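Local coordinates for putative transcriptional regulator protein, LacI family (Rhizobium etli, PDB 3MIZ) that probably acts as a DNA-binding transcriptional regulator, with a sensor domain built like a periplasmic binding protein, at residues Pro109-Leu122 with Ala249-Trp263. Sequence-based numbering, arbitrary orientation.
Sequences PSIEPDDYQGARDL and AALPYYDLGREGAKW
Pro109 lies over one face of the Trp263 indole, inside one lobe of a two-lobed periplasmic-binding-protein fold, as in other LacI-type regulators. In that lobe strand 110-113 packs against helix 253-268, with the 253-263 part nearly antiparallel to it at 170°. Both segments pass to the other lobe near Pro113 and Leu251-Pro252, as two of the hinge connections. Past the hinge, helix 115-127 meets strand 248-250. Pro109 CB makes a CH-pi contact, 3.8 Å from the centroid of the Trp263 six-membered ring and offset toward its rim. Ser110 O sits in the ring plane at the edge, 3.3 Å from Trp263 CZ3. Trp263 CG is anti to the backbone N (chi1 -157°), which sends the indole toward the strand. Arg278 of strand 277-285 adds a cation-pi contact. An alanine in place of Trp263 would probably leave Pro109 without its aromatic face and open a gap beside Ile111. Ile111 points at the helix. Its CG1 branch crosses Leu256 obliquely, with Ile111 CG1 3.6 Å from Leu256 CD2. Ile111 CD1 reaches Glu259 CB at 3.7 Å, the two side chains about at right angles. Leu256 straddles two residues, because its other methyl, CD1, meets Pro113 CD at 3.7 Å. At the hinge Pro113 CB also touches Leu251 CD2 and Pro252 CD. At the far end Gly118 has no side chain, and the backbones come close. There Leu122 CD2 rests 4.0 Å from Ala249 CB.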
ATOM      1  N   PRO A 109      18.835  -5.436 -20.145  1.00 16.71           N
ATOM      2  CA  PRO A 109      19.422  -4.561 -19.130  1.00 15.99           C
ATOM      3  C   PRO A 109      18.522  -4.593 -17.900  1.00 14.73           C
ATOM      4  O   PRO A 109      17.309  -4.792 -18.009  1.00 12.47           O
ATOM      5  CB  PRO A 109      19.439  -3.195 -19.811  1.00 17.90           C
ATOM      6  CG  PRO A 109      18.331  -3.287 -20.811  1.00 22.74           C
ATOM      7  CD  PRO A 109      18.484  -4.676 -21.356  1.00 18.76           C
ATOM      8  N   SER A 110      19.113  -4.411 -16.726  1.00 13.03           N
ATOM      9  CA  SER A 110      18.328  -4.451 -15.505  1.00 13.06           C
ATOM     10  C   SER A 110      18.893  -3.523 -14.452  1.00 12.09           C
ATOM     11  O   SER A 110      20.095  -3.262 -14.413  1.00 12.02           O
ATOM     12  CB  SER A 110      18.276  -5.873 -14.950  1.00 12.57           C
ATOM     13  OG  SER A 110      19.573  -6.341 -14.637  1.00 13.07           O
ATOM     14  N   ILE A 111      18.007  -3.016 -13.607  1.00 12.40           N
ATOM     15  CA  ILE A 111      18.414  -2.129 -12.533  1.00 12.10           C
ATOM     16  C   ILE A 111      17.648  -2.569 -11.283  1.00 11.97           C
ATOM     17  O   ILE A 111      16.420  -2.701 -11.302  1.00 14.00           O
ATOM     18  CB  ILE A 111      18.141  -0.653 -12.925  1.00 12.57           C
ATOM     19  CG1 ILE A 111      18.727   0.284 -11.871  1.00 13.59           C
ATOM     20  CG2 ILE A 111      16.649  -0.426 -13.133  1.00 15.43           C
ATOM     21  CD1 ILE A 111      18.847   1.748 -12.337  1.00 13.30           C
ATOM     22  N   GLU A 112      18.393  -2.830 -10.215  1.00 12.77           N
ATOM     23  CA  GLU A 112      17.835  -3.309  -8.952  1.00 12.98           C
ATOM     24  C   GLU A 112      18.398  -2.561  -7.749  1.00 14.93           C
ATOM     25  O   GLU A 112      19.438  -1.905  -7.841  1.00 14.80           O
ATOM     26  CB  GLU A 112      18.208  -4.770  -8.736  1.00 16.43           C
ATOM     27  CG  GLU A 112      17.784  -5.761  -9.800  1.00 19.97           C
ATOM     28  CD  GLU A 112      18.524  -7.072  -9.623  1.00 24.25           C
ATOM     29  OE1 GLU A 112      19.698  -7.147 -10.044  1.00 25.71           O
ATOM     30  OE2 GLU A 112      17.946  -8.016  -9.046  1.00 25.78           O
ATOM     31  N   PRO A 113      17.733  -2.694  -6.590  1.00 15.03           N
ATOM     32  CA  PRO A 113      18.175  -2.046  -5.351  1.00 16.55           C
ATOM     33  C   PRO A 113      19.191  -2.991  -4.713  1.00 17.66           C
ATOM     34  O   PRO A 113      19.171  -4.199  -4.981  1.00 17.42           O
ATOM     35  CB  PRO A 113      16.885  -1.951  -4.544  1.00 16.46           C
ATOM     36  CG  PRO A 113      16.202  -3.228  -4.895  1.00 18.38           C
ATOM     37  CD  PRO A 113      16.408  -3.315  -6.407  1.00 16.49           C
ATOM     38  N   ASP A 114      20.068  -2.464  -3.867  1.00 16.43           N
ATOM     39  CA  ASP A 114      21.084  -3.292  -3.232  1.00 17.67           C
ATOM     40  C   ASP A 114      20.700  -3.706  -1.807  1.00 17.63           C
ATOM     41  O   ASP A 114      21.149  -3.096  -0.836  1.00 16.87           O
ATOM     42  CB  ASP A 114      22.412  -2.535  -3.205  1.00 17.99           C
ATOM     43  CG  ASP A 114      23.606  -3.455  -3.095  1.00 17.11           C
ATOM     44  OD1 ASP A 114      23.495  -4.527  -2.467  1.00 17.40           O
ATOM     45  OD2 ASP A 114      24.672  -3.083  -3.627  1.00 22.19           O
ATOM     46  N   ASP A 115      19.869  -4.739  -1.690  1.00 15.83           N
ATOM     47  CA  ASP A 115      19.432  -5.257  -0.395  1.00 16.94           C
ATOM     48  C   ASP A 115      20.602  -5.587   0.519  1.00 16.20           C
ATOM     49  O   ASP A 115      20.578  -5.300   1.715  1.00 14.62           O
ATOM     50  CB  ASP A 115      18.604  -6.528  -0.594  1.00 17.30           C
ATOM     51  CG  ASP A 115      17.262  -6.244  -1.204  1.00 19.62           C
ATOM     52  OD1 ASP A 115      16.282  -6.130  -0.446  1.00 19.40           O
ATOM     53  OD2 ASP A 115      17.197  -6.106  -2.439  1.00 20.31           O
ATOM     54  N   TYR A 116      21.619  -6.211  -0.051  1.00 16.96           N
ATOM     55  CA  TYR A 116      22.792  -6.605   0.712  1.00 15.22           C
ATOM     56  C   TYR A 116      23.500  -5.392   1.320  1.00 15.44           C
ATOM     57  O   TYR A 116      23.795  -5.364   2.521  1.00 14.47           O
ATOM     58  CB  TYR A 116      23.754  -7.383  -0.193  1.00 15.65           C
ATOM     59  CG  TYR A 116      24.876  -8.056   0.562  1.00 15.72           C
ATOM     60  CD1 TYR A 116      24.722  -9.336   1.079  1.00 15.89           C
ATOM     61  CD2 TYR A 116      26.080  -7.395   0.790  1.00 18.00           C
ATOM     62  CE1 TYR A 116      25.740  -9.942   1.808  1.00 16.54           C
ATOM     63  CE2 TYR A 116      27.102  -7.993   1.516  1.00 16.88           C
ATOM     64  CZ  TYR A 116      26.927  -9.264   2.021  1.00 17.69           C
ATOM     65  OH  TYR A 116      27.937  -9.857   2.745  1.00 17.02           O
ATOM     66  N   GLN A 117      23.771  -4.388   0.495  1.00 15.78           N
ATOM     67  CA  GLN A 117      24.448  -3.187   0.963  1.00 15.19           C
ATOM     68  C   GLN A 117      23.617  -2.487   2.037  1.00 17.80           C
ATOM     69  O   GLN A 117      24.146  -2.066   3.065  1.00 15.15           O
ATOM     70  CB  GLN A 117      24.705  -2.241  -0.216  1.00 18.14           C
ATOM     71  CG  GLN A 117      24.995  -0.791   0.162  1.00 18.90           C
ATOM     72  CD  GLN A 117      23.732   0.034   0.268  1.00 20.62           C
ATOM     73  OE1 GLN A 117      22.861  -0.049  -0.593  1.00 20.11           O
ATOM     74  NE2 GLN A 117      23.628   0.848   1.320  1.00 18.26           N
ATOM     75  N   GLY A 118      22.313  -2.372   1.789  1.00 14.72           N
ATOM     76  CA  GLY A 118      21.434  -1.720   2.743  1.00 15.35           C
ATOM     77  C   GLY A 118      21.444  -2.394   4.101  1.00 14.99           C
ATOM     78  O   GLY A 118      21.541  -1.719   5.129  1.00 16.13           O
ATOM     79  N   ALA A 119      21.343  -3.723   4.117  1.00 13.56           N
ATOM     80  CA  ALA A 119      21.337  -4.466   5.375  1.00 15.34           C
ATOM     81  C   ALA A 119      22.700  -4.380   6.045  1.00 16.61           C
ATOM     82  O   ALA A 119      22.799  -4.351   7.276  1.00 13.12           O
ATOM     83  CB  ALA A 119      20.955  -5.923   5.135  1.00 17.23           C
ATOM     84  N   ARG A 120      23.748  -4.341   5.226  1.00 15.16           N
ATOM     85  CA  ARG A 120      25.105  -4.233   5.737  1.00 17.52           C
ATOM     86  C   ARG A 120      25.266  -2.905   6.480  1.00 15.10           C
ATOM     87  O   ARG A 120      25.751  -2.874   7.609  1.00 15.93           O
ATOM     88  CB  ARG A 120      26.118  -4.301   4.582  1.00 17.94           C
ATOM     89  CG  ARG A 120      27.555  -3.951   4.978  1.00 20.24           C
ATOM     90  CD  ARG A 120      28.541  -4.165   3.820  1.00 22.14           C
ATOM     91  NE  ARG A 120      28.416  -3.194   2.722  1.00 24.38           N
ATOM     92  CZ  ARG A 120      28.205  -3.532   1.448  1.00 26.49           C
ATOM     93  NH1 ARG A 120      28.083  -4.812   1.114  1.00 28.98           N
ATOM     94  NH2 ARG A 120      28.142  -2.606   0.495  1.00 19.78           N
ATOM     95  N   ASP A 121      24.859  -1.814   5.843  1.00 15.70           N
ATOM     96  CA  ASP A 121      24.996  -0.496   6.448  1.00 16.75           C
ATOM     97  C   ASP A 121      24.132  -0.310   7.685  1.00 18.99           C
ATOM     98  O   ASP A 121      24.515   0.396   8.619  1.00 19.95           O
ATOM     99  CB  ASP A 121      24.675   0.590   5.426  1.00 16.46           C
ATOM    100  CG  ASP A 121      25.729   0.690   4.345  1.00 20.23           C
ATOM    101  OD1 ASP A 121      26.862   0.213   4.581  1.00 20.38           O
ATOM    102  OD2 ASP A 121      25.434   1.250   3.273  1.00 19.70           O
ATOM    103  N   LEU A 122      22.970  -0.951   7.694  1.00 17.29           N
ATOM    104  CA  LEU A 122      22.054  -0.854   8.820  1.00 17.14           C
ATOM    105  C   LEU A 122      22.627  -1.647   9.993  1.00 16.06           C
ATOM    106  O   LEU A 122      22.522  -1.231  11.146  1.00 14.58           O
ATOM    107  CB  LEU A 122      20.685  -1.396   8.399  1.00 19.57           C
ATOM    108  CG  LEU A 122      19.421  -0.945   9.124  1.00 24.21           C
ATOM    109  CD1 LEU A 122      19.433   0.553   9.364  1.00 23.37           C
ATOM    110  CD2 LEU A 122      18.228  -1.342   8.273  1.00 25.57           C
ATOM    111  N   ALA A 249      16.295   1.530   6.035  1.00 15.55           N
ATOM    112  CA  ALA A 249      17.084   1.586   4.809  1.00 14.75           C
ATOM    113  C   ALA A 249      16.035   1.759   3.719  1.00 15.68           C
ATOM    114  O   ALA A 249      15.136   0.926   3.573  1.00 15.14           O
ATOM    115  CB  ALA A 249      17.856   0.285   4.614  1.00 17.59           C
ATOM    116  N   ALA A 250      16.133   2.844   2.963  1.00 14.16           N
ATOM    117  CA  ALA A 250      15.147   3.112   1.935  1.00 13.44           C
ATOM    118  C   ALA A 250      15.425   2.414   0.620  1.00 14.61           C
ATOM    119  O   ALA A 250      16.499   2.564   0.041  1.00 13.68           O
ATOM    120  CB  ALA A 250      15.043   4.606   1.695  1.00 16.26           C
ATOM    121  N   LEU A 251      14.455   1.641   0.149  1.00 13.92           N
ATOM    122  CA  LEU A 251      14.618   0.993  -1.143  1.00 14.10           C
ATOM    123  C   LEU A 251      14.413   2.175  -2.084  1.00 14.92           C
ATOM    124  O   LEU A 251      13.434   2.913  -1.946  1.00 15.07           O
ATOM    125  CB  LEU A 251      13.535  -0.064  -1.359  1.00 16.75           C
ATOM    126  CG  LEU A 251      13.705  -1.418  -0.662  1.00 17.17           C
ATOM    127  CD1 LEU A 251      12.424  -2.234  -0.842  1.00 19.44           C
ATOM    128  CD2 LEU A 251      14.901  -2.160  -1.248  1.00 17.92           C
ATOM    129  N   PRO A 252      15.345   2.390  -3.030  1.00 14.91           N
ATOM    130  CA  PRO A 252      15.274   3.494  -3.991  1.00 13.82           C
ATOM    131  C   PRO A 252      14.269   3.268  -5.128  1.00 14.06           C
ATOM    132  O   PRO A 252      14.591   3.443  -6.303  1.00 11.32           O
ATOM    133  CB  PRO A 252      16.714   3.586  -4.495  1.00 15.38           C
ATOM    134  CG  PRO A 252      17.112   2.145  -4.545  1.00 15.43           C
ATOM    135  CD  PRO A 252      16.578   1.602  -3.228  1.00 13.48           C
ATOM    136  N   TYR A 253      13.045   2.904  -4.765  1.00 13.60           N
ATOM    137  CA  TYR A 253      12.005   2.640  -5.748  1.00 14.27           C
ATOM    138  C   TYR A 253      11.735   3.783  -6.710  1.00 14.96           C
ATOM    139  O   TYR A 253      11.729   3.584  -7.922  1.00 10.66           O
ATOM    140  CB  TYR A 253      10.701   2.237  -5.053  1.00 16.23           C
ATOM    141  CG  TYR A 253      10.695   0.795  -4.602  1.00 18.69           C
ATOM    142  CD1 TYR A 253      11.450  -0.163  -5.280  1.00 23.67           C
ATOM    143  CD2 TYR A 253       9.915   0.375  -3.528  1.00 25.65           C
ATOM    144  CE1 TYR A 253      11.429  -1.500  -4.905  1.00 25.68           C
ATOM    145  CE2 TYR A 253       9.885  -0.974  -3.144  1.00 25.96           C
ATOM    146  CZ  TYR A 253      10.645  -1.898  -3.843  1.00 24.35           C
ATOM    147  OH  TYR A 253      10.612  -3.233  -3.506  1.00 31.42           O
ATOM    148  N   TYR A 254      11.501   4.974  -6.171  1.00 11.96           N
ATOM    149  CA  TYR A 254      11.229   6.132  -7.006  1.00 16.03           C
ATOM    150  C   TYR A 254      12.358   6.335  -8.022  1.00 16.03           C
ATOM    151  O   TYR A 254      12.103   6.514  -9.217  1.00 16.12           O
ATOM    152  CB  TYR A 254      11.066   7.382  -6.132  1.00 19.10           C
ATOM    153  CG  TYR A 254      10.730   8.629  -6.917  1.00 22.23           C
ATOM    154  CD1 TYR A 254       9.470   8.800  -7.490  1.00 22.64           C
ATOM    155  CD2 TYR A 254      11.687   9.618  -7.121  1.00 24.67           C
ATOM    156  CE1 TYR A 254       9.175   9.927  -8.255  1.00 25.92           C
ATOM    157  CE2 TYR A 254      11.404  10.748  -7.880  1.00 26.43           C
ATOM    158  CZ  TYR A 254      10.148  10.897  -8.446  1.00 27.43           C
ATOM    159  OH  TYR A 254       9.878  12.007  -9.221  1.00 28.57           O
ATOM    160  N   ASP A 255      13.601   6.292  -7.549  1.00 17.00           N
ATOM    161  CA  ASP A 255      14.759   6.472  -8.421  1.00 18.17           C
ATOM    162  C   ASP A 255      14.916   5.320  -9.410  1.00 17.77           C
ATOM    163  O   ASP A 255      15.351   5.530 -10.541  1.00 16.30           O
ATOM    164  CB  ASP A 255      16.046   6.619  -7.604  1.00 20.24           C
ATOM    165  CG  ASP A 255      16.085   7.907  -6.799  1.00 26.68           C
ATOM    166  OD1 ASP A 255      15.606   8.948  -7.304  1.00 26.07           O
ATOM    167  OD2 ASP A 255      16.608   7.879  -5.668  1.00 29.51           O
ATOM    168  N   LEU A 256      14.588   4.104  -8.980  1.00 15.17           N
ATOM    169  CA  LEU A 256      14.678   2.950  -9.878  1.00 15.08           C
ATOM    170  C   LEU A 256      13.746   3.163 -11.061  1.00 14.02           C
ATOM    171  O   LEU A 256      14.094   2.847 -12.199  1.00 15.13           O
ATOM    172  CB  LEU A 256      14.287   1.652  -9.164  1.00 13.35           C
ATOM    173  CG  LEU A 256      15.334   1.020  -8.244  1.00 18.84           C
ATOM    174  CD1 LEU A 256      14.724  -0.154  -7.487  1.00 20.41           C
ATOM    175  CD2 LEU A 256      16.527   0.558  -9.071  1.00 16.57           C
ATOM    176  N   GLY A 257      12.557   3.685 -10.778  1.00 13.00           N
ATOM    177  CA  GLY A 257      11.586   3.944 -11.825  1.00 12.29           C
ATOM    178  C   GLY A 257      12.060   5.036 -12.771  1.00 15.69           C
ATOM    179  O   GLY A 257      12.025   4.868 -13.988  1.00 14.29           O
ATOM    180  N   ARG A 258      12.512   6.159 -12.221  1.00 15.22           N
ATOM    181  CA  ARG A 258      12.996   7.248 -13.063  1.00 17.93           C
ATOM    182  C   ARG A 258      14.208   6.817 -13.883  1.00 17.52           C
ATOM    183  O   ARG A 258      14.273   7.078 -15.091  1.00 17.94           O
ATOM    184  CB  ARG A 258      13.364   8.463 -12.207  1.00 21.11           C
ATOM    185  CG  ARG A 258      12.197   9.090 -11.468  1.00 24.95           C
ATOM    186  CD  ARG A 258      12.655  10.374 -10.786  1.00 31.54           C
ATOM    187  NE  ARG A 258      13.240  11.302 -11.749  1.00 35.86           N
ATOM    188  CZ  ARG A 258      12.550  11.901 -12.713  1.00 37.93           C
ATOM    189  NH1 ARG A 258      11.250  11.675 -12.837  1.00 40.35           N
ATOM    190  NH2 ARG A 258      13.160  12.712 -13.565  1.00 39.57           N
ATOM    191  N   GLU A 259      15.169   6.161 -13.237  1.00 17.59           N
ATOM    192  CA  GLU A 259      16.369   5.712 -13.946  1.00 18.33           C
ATOM    193  C   GLU A 259      16.028   4.671 -15.009  1.00 17.83           C
ATOM    194  O   GLU A 259      16.534   4.731 -16.130  1.00 17.45           O
ATOM    195  CB  GLU A 259      17.396   5.130 -12.967  1.00 20.86           C
ATOM    196  CG  GLU A 259      18.156   6.171 -12.149  1.00 25.68           C
ATOM    197  CD  GLU A 259      18.973   7.110 -13.018  1.00 29.12           C
ATOM    198  OE1 GLU A 259      19.745   6.622 -13.873  1.00 28.22           O
ATOM    199  OE2 GLU A 259      18.846   8.339 -12.842  1.00 32.52           O
ATOM    200  N   GLY A 260      15.176   3.717 -14.650  1.00 15.53           N
ATOM    201  CA  GLY A 260      14.783   2.680 -15.589  1.00 13.97           C
ATOM    202  C   GLY A 260      14.131   3.248 -16.833  1.00 16.08           C
ATOM    203  O   GLY A 260      14.427   2.817 -17.948  1.00 15.13           O
ATOM    204  N   ALA A 261      13.240   4.218 -16.642  1.00 15.37           N
ATOM    205  CA  ALA A 261      12.538   4.847 -17.755  1.00 17.54           C
ATOM    206  C   ALA A 261      13.510   5.572 -18.688  1.00 16.64           C
ATOM    207  O   ALA A 261      13.433   5.419 -19.903  1.00 17.32           O
ATOM    208  CB  ALA A 261      11.473   5.825 -17.226  1.00 15.94           C
ATOM    209  N   LYS A 262      14.426   6.353 -18.123  1.00 16.46           N
ATOM    210  CA  LYS A 262      15.396   7.076 -18.943  1.00 19.91           C
ATOM    211  C   LYS A 262      16.240   6.084 -19.736  1.00 20.34           C
ATOM    212  O   LYS A 262      16.491   6.269 -20.930  1.00 20.70           O
ATOM    213  CB  LYS A 262      16.313   7.943 -18.075  1.00 22.27           C
ATOM    214  CG  LYS A 262      17.316   8.739 -18.900  1.00 26.41           C
ATOM    215  CD  LYS A 262      18.333   9.467 -18.044  1.00 31.08           C
ATOM    216  CE  LYS A 262      19.365  10.162 -18.929  1.00 33.67           C
ATOM    217  NZ  LYS A 262      20.346  10.952 -18.138  1.00 34.99           N
ATOM    218  N   TRP A 263      16.671   5.026 -19.059  1.00 17.63           N
ATOM    219  CA  TRP A 263      17.482   3.992 -19.678  1.00 20.12           C
ATOM    220  C   TRP A 263      16.729   3.377 -20.860  1.00 18.84           C
ATOM    221  O   TRP A 263      17.303   3.185 -21.936  1.00 18.19           O
ATOM    222  CB  TRP A 263      17.821   2.924 -18.635  1.00 19.70           C
ATOM    223  CG  TRP A 263      19.039   2.110 -18.941  1.00 24.30           C
ATOM    224  CD1 TRP A 263      19.940   2.317 -19.950  1.00 25.54           C
ATOM    225  CD2 TRP A 263      19.516   0.977 -18.205  1.00 24.53           C
ATOM    226  NE1 TRP A 263      20.948   1.384 -19.884  1.00 25.93           N
ATOM    227  CE2 TRP A 263      20.713   0.549 -18.822  1.00 25.83           C
ATOM    228  CE3 TRP A 263      19.049   0.283 -17.082  1.00 23.75           C
ATOM    229  CZ2 TRP A 263      21.452  -0.542 -18.352  1.00 25.54           C
ATOM    230  CZ3 TRP A 263      19.786  -0.805 -16.613  1.00 23.78           C
ATOM    231  CH2 TRP A 263      20.974  -1.205 -17.250  1.00 23.12           C
TER